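Iron(III) ABC transporter, periplasmic iron-compound-binding protein (Vibrio cholerae, PDB 3TEF) probably binds iron-loaded catecholate siderophores in the periplasm and delivers them to an ABC transporter for iron uptake. Local coordinates at residues F178-Y182 and K183-F187; G112-E115 and S116-Q119; F72-I75 and Y76-P80; D256-A259 and W260-I264. One frame throughout, in Å; residues are numbered along the deposited sequence.

Contact 1. Residues F178-Y182 and K183-F187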
# COMPACT_ATOMS: atom_id res chain seq x y z
N PHE A 178 0.65 7.77 3.34
CA PHE A 178 2.11 7.60 3.26
C PHE A 178 2.79 7.84 4.61
O PHE A 178 3.93 8.28 4.67
CB PHE A 178 2.71 8.50 2.17
CG PHE A 178 2.14 8.25 0.81
CD1 PHE A 178 2.42 7.08 0.13
CD2 PHE A 178 1.30 9.18 0.21
CE1 PHE A 178 1.87 6.84 -1.13
CE2 PHE A 178 0.76 8.96 -1.05
CZ PHE A 178 1.05 7.79 -1.72
N SER A 179 2.07 7.54 5.68
CA SER A 179 2.60 7.70 7.04
C SER A 179 3.96 7.01 7.23
O SER A 179 4.79 7.47 8.00
CB SER A 179 1.59 7.20 8.07
OG SER A 179 1.43 5.80 8.02
N SER A 180 4.17 5.90 6.51
CA SER A 180 5.41 5.13 6.62
C SER A 180 6.67 6.00 6.53
O SER A 180 7.63 5.80 7.28
CB SER A 180 5.46 4.08 5.52
OG SER A 180 5.30 4.72 4.27
N VAL A 181 6.65 6.95 5.61
CA VAL A 181 7.79 7.83 5.37
C VAL A 181 8.26 8.51 6.65
O VAL A 181 9.46 8.62 6.90
CB VAL A 181 7.46 8.91 4.32
CG1 VAL A 181 8.61 9.89 4.17
CG2 VAL A 181 7.15 8.26 2.95
N TYR A 182 7.30 8.95 7.46
CA TYR A 182 7.59 9.79 8.62
C TYR A 182 7.59 9.00 9.92
O TYR A 182 8.48 9.16 10.75
CB TYR A 182 6.59 10.95 8.66
CG TYR A 182 6.63 11.72 7.37
CD1 TYR A 182 7.72 12.52 7.07
CD2 TYR A 182 5.62 11.60 6.42
CE1 TYR A 182 7.81 13.21 5.89
CE2 TYR A 182 5.70 12.29 5.21
CZ TYR A 182 6.80 13.09 4.96
OH TYR A 182 6.91 13.79 3.77
N LYS A 183 6.59 8.14 10.09
CA LYS A 183 6.40 7.42 11.34
C LYS A 183 7.27 6.16 11.46
O LYS A 183 7.64 5.76 12.56
CB LYS A 183 4.93 7.07 11.55
CG LYS A 183 4.01 8.28 11.59
CD LYS A 183 2.63 7.94 12.14
CE LYS A 183 1.73 9.17 12.12
NZ LYS A 183 0.41 8.91 12.76
N ASP A 184 7.58 5.55 10.32
CA ASP A 184 8.32 4.29 10.32
C ASP A 184 9.73 4.42 9.81
O ASP A 184 10.63 3.79 10.33
CB ASP A 184 7.58 3.23 9.52
CG ASP A 184 6.18 2.99 10.03
OD1 ASP A 184 6.00 2.91 11.27
OD2 ASP A 184 5.25 2.90 9.21
N PHE A 185 9.92 5.23 8.77
CA PHE A 185 11.23 5.34 8.14
C PHE A 185 12.05 6.49 8.71
O PHE A 185 13.24 6.63 8.39
CB PHE A 185 11.06 5.48 6.63
CG PHE A 185 10.63 4.20 5.94
CD1 PHE A 185 11.33 3.02 6.15
CD2 PHE A 185 9.52 4.18 5.11
CE1 PHE A 185 10.96 1.85 5.52
CE2 PHE A 185 9.13 3.00 4.48
CZ PHE A 185 9.85 1.83 4.67
N GLY A 186 11.41 7.32 9.52
CA GLY A 186 12.12 8.30 10.33
C GLY A 186 12.44 9.65 9.72
O GLY A 186 13.26 10.39 10.27
N PHE A 187 11.82 9.98 8.59
CA PHE A 187 11.98 11.32 8.04
C PHE A 187 11.10 12.29 8.83
O PHE A 187 10.13 11.89 9.45
CB PHE A 187 11.54 11.36 6.57
CG PHE A 187 12.51 10.71 5.63
CD1 PHE A 187 13.66 11.36 5.23
CD2 PHE A 187 12.24 9.46 5.09
CE1 PHE A 187 14.53 10.78 4.35
CE2 PHE A 187 13.11 8.86 4.20
CZ PHE A 187 14.26 9.52 3.82
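Val-181 and Phe-187 meet because of their first torsions: CG1 of Val-181 lies opposite the backbone N (chi1 175°), and CG of Phe-187 lies opposite its own carbonyl carbon (chi1 -74°). Val-181 CG1 then rests 3.8 Å from Phe-187 CD2. The same methyl lies over the centre of the Tyr-182 ring. Tyr-182 takes Phe-187 O at its ring edge, in plane, with CD1 3.4 Å from that oxygen. Its CA also makes a CH...O contact to Phe-187 O. The phenol OH bonds to Ala-159 O. On another side of the turn, Asp-184 OD2 sits 3.4 Å from Ser-180 CA and accepts from Trp-114 N. Phe-185 lays CD2 3.3 Å from Ser-180 O and stacks its ring on Phe-145.

The backbone bonds shift from i+4 to i+5 and then i+6. Lys-183 N reaches Ser-179 O at 2.8 Å in a straight bond. Ser-180 O holds both Asp-184 N and Phe-185 N, and Phe-187 N reaches Val-181 O at 3.2 Å. Gly-186 turns the chain with positive phi. This is typical of a short helix that unwinds through a pi-type turn into a glycine, here just before strand 188-189.

Contact 2. Residues G112-E115 and S116-Q119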
# COMPACT_ATOMS: atom_id res chain seq x y z
N GLY A 112 0.01 4.26 12.16
CA GLY A 112 1.20 4.20 11.33
C GLY A 112 1.23 2.98 10.44
O GLY A 112 0.74 1.91 10.81
N TYR A 113 1.81 3.14 9.26
CA TYR A 113 1.85 2.06 8.27
C TYR A 113 2.39 0.72 8.82
O TYR A 113 1.74 -0.32 8.68
CB TYR A 113 2.66 2.46 7.04
CG TYR A 113 2.76 1.33 6.04
CD1 TYR A 113 1.73 1.10 5.13
CD2 TYR A 113 3.88 0.49 6.02
CE1 TYR A 113 1.81 0.06 4.22
CE2 TYR A 113 3.97 -0.56 5.11
CZ TYR A 113 2.92 -0.76 4.22
OH TYR A 113 2.97 -1.79 3.32
N TRP A 114 3.57 0.74 9.42
CA TRP A 114 4.20 -0.53 9.80
C TRP A 114 3.52 -1.23 10.98
O TRP A 114 3.28 -2.44 10.94
CB TRP A 114 5.72 -0.39 9.99
CG TRP A 114 6.44 -1.66 10.38
CD1 TRP A 114 7.34 -1.81 11.41
CD2 TRP A 114 6.31 -2.96 9.78
NE1 TRP A 114 7.77 -3.11 11.48
CE2 TRP A 114 7.16 -3.84 10.49
CE3 TRP A 114 5.56 -3.47 8.71
CZ2 TRP A 114 7.29 -5.20 10.16
CZ3 TRP A 114 5.68 -4.82 8.39
CH2 TRP A 114 6.54 -5.67 9.12
N GLU A 115 3.17 -0.47 12.02
CA GLU A 115 2.45 -1.07 13.14
C GLU A 115 1.14 -1.68 12.67
O GLU A 115 0.80 -2.80 13.05
CB GLU A 115 2.21 -0.06 14.27
CG GLU A 115 3.47 0.57 14.84
CD GLU A 115 4.25 -0.37 15.75
OE1 GLU A 115 3.94 -1.58 15.76
OE2 GLU A 115 5.16 0.12 16.46
N SER A 116 0.41 -0.97 11.82
CA SER A 116 -0.87 -1.50 11.34
C SER A 116 -0.70 -2.65 10.36
O SER A 116 -1.45 -3.62 10.40
CB SER A 116 -1.78 -0.40 10.78
OG SER A 116 -1.22 0.19 9.62
N THR A 117 0.32 -2.57 9.50
CA THR A 117 0.59 -3.63 8.54
C THR A 117 0.95 -4.96 9.24
O THR A 117 0.49 -6.02 8.85
CB THR A 117 1.68 -3.20 7.54
OG1 THR A 117 1.18 -2.13 6.73
CG2 THR A 117 2.11 -4.37 6.65
N GLN A 118 1.76 -4.88 10.29
CA GLN A 118 2.04 -6.05 11.12
C GLN A 118 0.78 -6.75 11.59
O GLN A 118 0.70 -7.98 11.56
CB GLN A 118 2.82 -5.65 12.37
CG GLN A 118 4.25 -5.30 12.11
CD GLN A 118 4.92 -4.81 13.38
OE1 GLN A 118 4.94 -5.52 14.39
NE2 GLN A 118 5.43 -3.59 13.35
N GLN A 119 -0.19 -5.97 12.06
CA GLN A 119 -1.44 -6.56 12.50
C GLN A 119 -2.19 -7.20 11.34
O GLN A 119 -2.83 -8.22 11.52
CB GLN A 119 -2.34 -5.54 13.21
CG GLN A 119 -3.53 -6.17 13.90
CD GLN A 119 -3.12 -7.29 14.84
OE1 GLN A 119 -2.27 -7.09 15.72
NE2 GLN A 119 -3.69 -8.47 14.65
O HOH W 1 3.72 -4.42 16.99
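Tyr-113 and Thr-117 form the tight part of this first helical turn. Thr-117 OG1 lies over the centre of the Tyr-113 ring, 3.3 Å from CZ. The hydroxyl donates to Tyr-113 O at 2.7 Å, coming from above the carbonyl plane. Thr-117 N donates to the same oxygen at 2.8 Å. Thr-117 OG1 also bonds to Ser-265 OG, and the Tyr-113 hydroxyl bonds to Thr-270. Gly-112, the N-cap residue, accepts from Ser-116 N.

Trp-114 is packed just as closely. Its CG stands opposite the backbone N (chi1 180°). Gln-118 lies over one face of the indole, the two side chains crossing at about a right angle. Gln-118 CG sits 3.6 Å from the centroid of the six-membered ring, a CH-pi contact. Gln-118 NE2 hangs over the rim, 3.0 Å from Trp-114 NE1. Both are donors, so this is no bond; NE1 is bonded to Asp-142. NE2 makes a weak bond back to Trp-114 O.

The Glu-115 side is looser and exposed. Its carboxylate runs beside the Gln-118 amide. One water donates to Glu-115 OE1 and Gln-118 OE1, 3.1 Å from each; Arg-122 also bonds to Gln-118 OE1. Hydroxyl and ring contacts thus add to the backbone bonds of the buried turn, whereas solvent helps link the outer pair.

Contact 3. Residues F72-I75 and Y76-P80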
# COMPACT_ATOMS: atom_id res chain seq x y z
N PHE A 72 -20.72 -8.80 -7.09
CA PHE A 72 -21.40 -9.57 -6.05
C PHE A 72 -21.95 -10.89 -6.59
O PHE A 72 -21.88 -11.92 -5.93
CB PHE A 72 -22.52 -8.75 -5.40
CG PHE A 72 -22.04 -7.49 -4.72
CD1 PHE A 72 -21.40 -7.55 -3.50
CD2 PHE A 72 -22.23 -6.25 -5.32
CE1 PHE A 72 -20.96 -6.39 -2.88
CE2 PHE A 72 -21.78 -5.09 -4.71
CZ PHE A 72 -21.15 -5.17 -3.49
N GLU A 73 -22.50 -10.85 -7.80
CA GLU A 73 -23.08 -12.06 -8.37
C GLU A 73 -22.03 -13.16 -8.53
O GLU A 73 -22.26 -14.30 -8.13
CB GLU A 73 -23.79 -11.74 -9.70
CG GLU A 73 -24.89 -10.69 -9.56
CD GLU A 73 -25.55 -10.33 -10.89
OE1 GLU A 73 -25.14 -10.87 -11.94
OE2 GLU A 73 -26.49 -9.50 -10.88
N THR A 74 -20.88 -12.82 -9.09
CA THR A 74 -19.85 -13.82 -9.30
C THR A 74 -19.30 -14.30 -7.96
O THR A 74 -19.09 -15.49 -7.76
CB THR A 74 -18.70 -13.28 -10.17
OG1 THR A 74 -19.20 -13.00 -11.47
CG2 THR A 74 -17.58 -14.31 -10.27
N ILE A 75 -19.10 -13.37 -7.03
CA ILE A 75 -18.60 -13.74 -5.71
C ILE A 75 -19.53 -14.76 -5.05
O ILE A 75 -19.07 -15.76 -4.48
CB ILE A 75 -18.40 -12.49 -4.84
CG1 ILE A 75 -17.30 -11.61 -5.47
CG2 ILE A 75 -18.05 -12.89 -3.40
CD1 ILE A 75 -17.02 -10.31 -4.75
N TYR A 76 -20.83 -14.51 -5.12
CA TYR A 76 -21.80 -15.43 -4.53
C TYR A 76 -21.70 -16.81 -5.17
O TYR A 76 -21.74 -17.83 -4.48
CB TYR A 76 -23.23 -14.89 -4.68
CG TYR A 76 -24.26 -15.82 -4.07
CD1 TYR A 76 -24.46 -15.86 -2.70
CD2 TYR A 76 -25.02 -16.66 -4.86
CE1 TYR A 76 -25.39 -16.71 -2.13
CE2 TYR A 76 -25.95 -17.52 -4.31
CZ TYR A 76 -26.13 -17.54 -2.94
OH TYR A 76 -27.07 -18.39 -2.39
N THR A 77 -21.56 -16.83 -6.48
CA THR A 77 -21.43 -18.07 -7.23
C THR A 77 -20.21 -18.89 -6.81
O THR A 77 -20.24 -20.12 -6.82
CB THR A 77 -21.36 -17.79 -8.74
OG1 THR A 77 -22.58 -17.17 -9.16
CG2 THR A 77 -21.15 -19.08 -9.51
N GLN A 78 -19.14 -18.19 -6.43
CA GLN A 78 -17.91 -18.86 -6.01
C GLN A 78 -17.97 -19.51 -4.62
O GLN A 78 -17.04 -20.21 -4.23
CB GLN A 78 -16.72 -17.89 -6.11
CG GLN A 78 -16.42 -17.46 -7.52
CD GLN A 78 -15.93 -18.62 -8.37
OE1 GLN A 78 -14.94 -19.26 -8.03
NE2 GLN A 78 -16.63 -18.91 -9.46
N LYS A 79 -19.04 -19.26 -3.86
CA LYS A 79 -19.21 -19.87 -2.55
C LYS A 79 -17.99 -19.70 -1.65
O LYS A 79 -17.42 -20.68 -1.17
CB LYS A 79 -19.53 -21.36 -2.69
CG LYS A 79 -20.77 -21.65 -3.51
CD LYS A 79 -20.88 -23.14 -3.77
CE LYS A 79 -21.89 -23.45 -4.87
NZ LYS A 79 -21.71 -24.83 -5.41
N PRO A 80 -17.60 -18.45 -1.40
CA PRO A 80 -16.40 -18.24 -0.59
C PRO A 80 -16.60 -18.60 0.87
O PRO A 80 -17.71 -18.46 1.42
CB PRO A 80 -16.14 -16.74 -0.74
CG PRO A 80 -17.45 -16.15 -1.08
CD PRO A 80 -18.21 -17.19 -1.85
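Tyr-76 opens the second half of this short helix by donating its N to Phe-72 O at 2.9 Å. Its ring leads away from the first turn, so the tie is through the backbone, with CB resting near the carbonyls of Phe-72 and Glu-73.

Thr-77 follows and grips Glu-73 O twice. Its N and its OG1 each donate at 3.1 Å to Glu-73 O, from opposite faces of the carbonyl plane. OG1 can do this because it sits beside its own backbone N (chi1 -63°).

Gln-78 gives its N to Thr-74 O at 3.0 Å, with a weaker bond to Ile-75 O. Its CG, set beside the backbone N (chi1 -65°), lies 3.3 Å from Thr-74 O, near the Thr-74 methyl. The Gln-78 carbonyl goes on to Arg-21.

Lys-79 breaks the helix with positive phi, and its N still bonds to Tyr-76 O.

Pro-80 folds back against the helix end. Its CD lies 3.1 Å from Ile-75 O, and its CG touches Ile-75 CG2 at 4.0 Å, the two side chains crossing at about a right angle. Ile-75 is the buried residue here; it also packs on Leu-96 and Ile-25, while Pro-80 touches Val-23.

The chemistry implies a surface helix whose carbonyls stay occupied as it ends. Glu-73 O has two donors from Thr-77, Thr-74 O takes Gln-78 N, and Tyr-76 O takes Lys-79 N. Ile-75 O has a weak N-H bond and the nearby Pro-80 CD. One apolar edge faces the parallel sheet, to which the chain returns at strand 82-85.

Contact 4. Residues D256-A259 and W260-I264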
# COMPACT_ATOMS: atom_id res chain seq x y z
N ASP A 256 8.29 3.12 -6.00
CA ASP A 256 7.57 2.12 -6.77
C ASP A 256 6.07 2.33 -6.57
O ASP A 256 5.56 2.22 -5.45
CB ASP A 256 7.96 0.71 -6.33
CG ASP A 256 7.33 -0.36 -7.19
OD1 ASP A 256 7.91 -0.71 -8.24
OD2 ASP A 256 6.24 -0.85 -6.83
N VAL A 257 5.36 2.65 -7.63
CA VAL A 257 3.96 3.03 -7.48
C VAL A 257 3.08 1.89 -6.98
O VAL A 257 2.24 2.08 -6.12
CB VAL A 257 3.38 3.61 -8.78
CG1 VAL A 257 1.92 4.01 -8.55
CG2 VAL A 257 4.20 4.80 -9.21
N ASN A 258 3.29 0.68 -7.51
CA ASN A 258 2.54 -0.46 -7.01
C ASN A 258 2.74 -0.65 -5.51
O ASN A 258 1.78 -0.81 -4.76
CB ASN A 258 2.95 -1.75 -7.73
CG ASN A 258 2.31 -2.97 -7.10
OD1 ASN A 258 1.11 -3.20 -7.27
ND2 ASN A 258 3.09 -3.73 -6.33
N ALA A 259 3.99 -0.63 -5.07
CA ALA A 259 4.29 -0.96 -3.69
C ALA A 259 3.71 0.05 -2.71
O ALA A 259 3.20 -0.33 -1.67
CB ALA A 259 5.79 -1.09 -3.48
N TRP A 260 3.81 1.34 -3.05
CA TRP A 260 3.43 2.41 -2.11
C TRP A 260 1.97 2.84 -2.19
O TRP A 260 1.41 3.30 -1.19
CB TRP A 260 4.32 3.65 -2.32
CG TRP A 260 5.76 3.46 -1.93
CD1 TRP A 260 6.73 2.84 -2.67
CD2 TRP A 260 6.40 3.92 -0.73
NE1 TRP A 260 7.93 2.87 -1.99
CE2 TRP A 260 7.75 3.52 -0.79
CE3 TRP A 260 5.95 4.60 0.42
CZ2 TRP A 260 8.66 3.80 0.22
CZ3 TRP A 260 6.86 4.88 1.42
CH2 TRP A 260 8.20 4.48 1.32
N TYR A 261 1.37 2.68 -3.36
CA TYR A 261 0.07 3.28 -3.61
C TYR A 261 -1.03 2.24 -3.87
O TYR A 261 -2.14 2.36 -3.39
CB TYR A 261 0.19 4.26 -4.79
CG TYR A 261 -1.10 4.97 -5.14
CD1 TYR A 261 -1.62 5.94 -4.30
CD2 TYR A 261 -1.78 4.66 -6.30
CE1 TYR A 261 -2.81 6.60 -4.61
CE2 TYR A 261 -2.97 5.31 -6.63
CZ TYR A 261 -3.47 6.27 -5.79
OH TYR A 261 -4.65 6.91 -6.12
N ILE A 262 -0.69 1.20 -4.63
CA ILE A 262 -1.66 0.18 -5.03
C ILE A 262 -1.76 -0.99 -4.05
O ILE A 262 -2.84 -1.30 -3.55
CB ILE A 262 -1.35 -0.38 -6.44
CG1 ILE A 262 -1.40 0.74 -7.50
CG2 ILE A 262 -2.32 -1.52 -6.79
CD1 ILE A 262 -2.77 1.35 -7.71
N ALA A 263 -0.63 -1.63 -3.78
CA ALA A 263 -0.61 -2.92 -3.09
C ALA A 263 -0.44 -2.69 -1.61
O ALA A 263 0.51 -3.17 -0.98
CB ALA A 263 0.52 -3.80 -3.64
N ILE A 264 -1.38 -1.94 -1.04
CA ILE A 264 -1.27 -1.49 0.34
C ILE A 264 -1.10 -2.65 1.32
O ILE A 264 -1.91 -3.58 1.36
CB ILE A 264 -2.49 -0.66 0.70
CG1 ILE A 264 -2.53 0.62 -0.14
CG2 ILE A 264 -2.51 -0.36 2.20
CD1 ILE A 264 -3.89 1.32 -0.14
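Asp-256 O takes Trp-260 N at 3.1 Å as an ordinary helical bond, but the turn widens to pi type further on, where Asn-258 O takes Ala-263 N at 2.7 Å and only weakly Ile-262 N. Asp-256 is the N-cap. Its OD2 accepts from Ala-259 N at 2.9 Å, using the anti lone pair.

Trp-260 brings its indole edge to the same first turn. CD1 lies 3.1 Å from Asp-256 O, and that oxygen is in the ring plane. The indole N-H bonds to Asp-276 OD2 of helix 267-279, which also takes Asp-256 N. Ala-259 CB also touches CD1, at 4.1 Å.

Helix 257-262 lies near the centre of the chain, probably between the two lobes expected of this family of periplasmic binding proteins. Tyr-261 here makes a cation-pi contact with Arg-88, and its OH bonds to Arg-221. Tyrosine and arginines so gathered are consistent with a pocket for an anionic ferric catecholate, as in related siderophore binders.

One turn on from Val-257, Tyr-261 runs beside it, both pointing the same way, with Tyr-261 CB 4.1 Å from Val-257 CG1. Asn-258 turns its amide toward the helix end, since CG stands opposite the backbone N (chi1 173°). Its ND2 comes to 3.7 Å from Ala-263 CB and bonds to Tyr-52 OH, while its OD1 lies 3.8 Å from Ile-262 CB. The Asn-258 and Ile-262 side chains cross at about a right angle. Ala-263 leaves the helix as the centre of an inverse gamma turn, closed by a weak bond from Ile-264 N to Ile-262 O.

How the contacts relate
Along the chain the order is contact 3, contact 2, contact 1, contact 4. Contacts 1 and 2 have centres 11 Å apart and touch: Asp-184 and Ser-179, at helix 180-184 and just before it, hold the first backbone N-H groups of helix 113-128. Contact 4 lies 15 Å between centres from each of these. It touches contact 1 through Trp-260, which meets Ser-180, Val-181 and Phe-185, but stays about 5 Å from contact 2 at the nearest atoms. Contact 1 thus bridges contacts 2 and 4. Contact 4, nearest the centre of the chain, probably lies beside the siderophore cleft. Contact 3 lies far out on the surface, its centre 38 Å from contact 1, beside the parallel sheet.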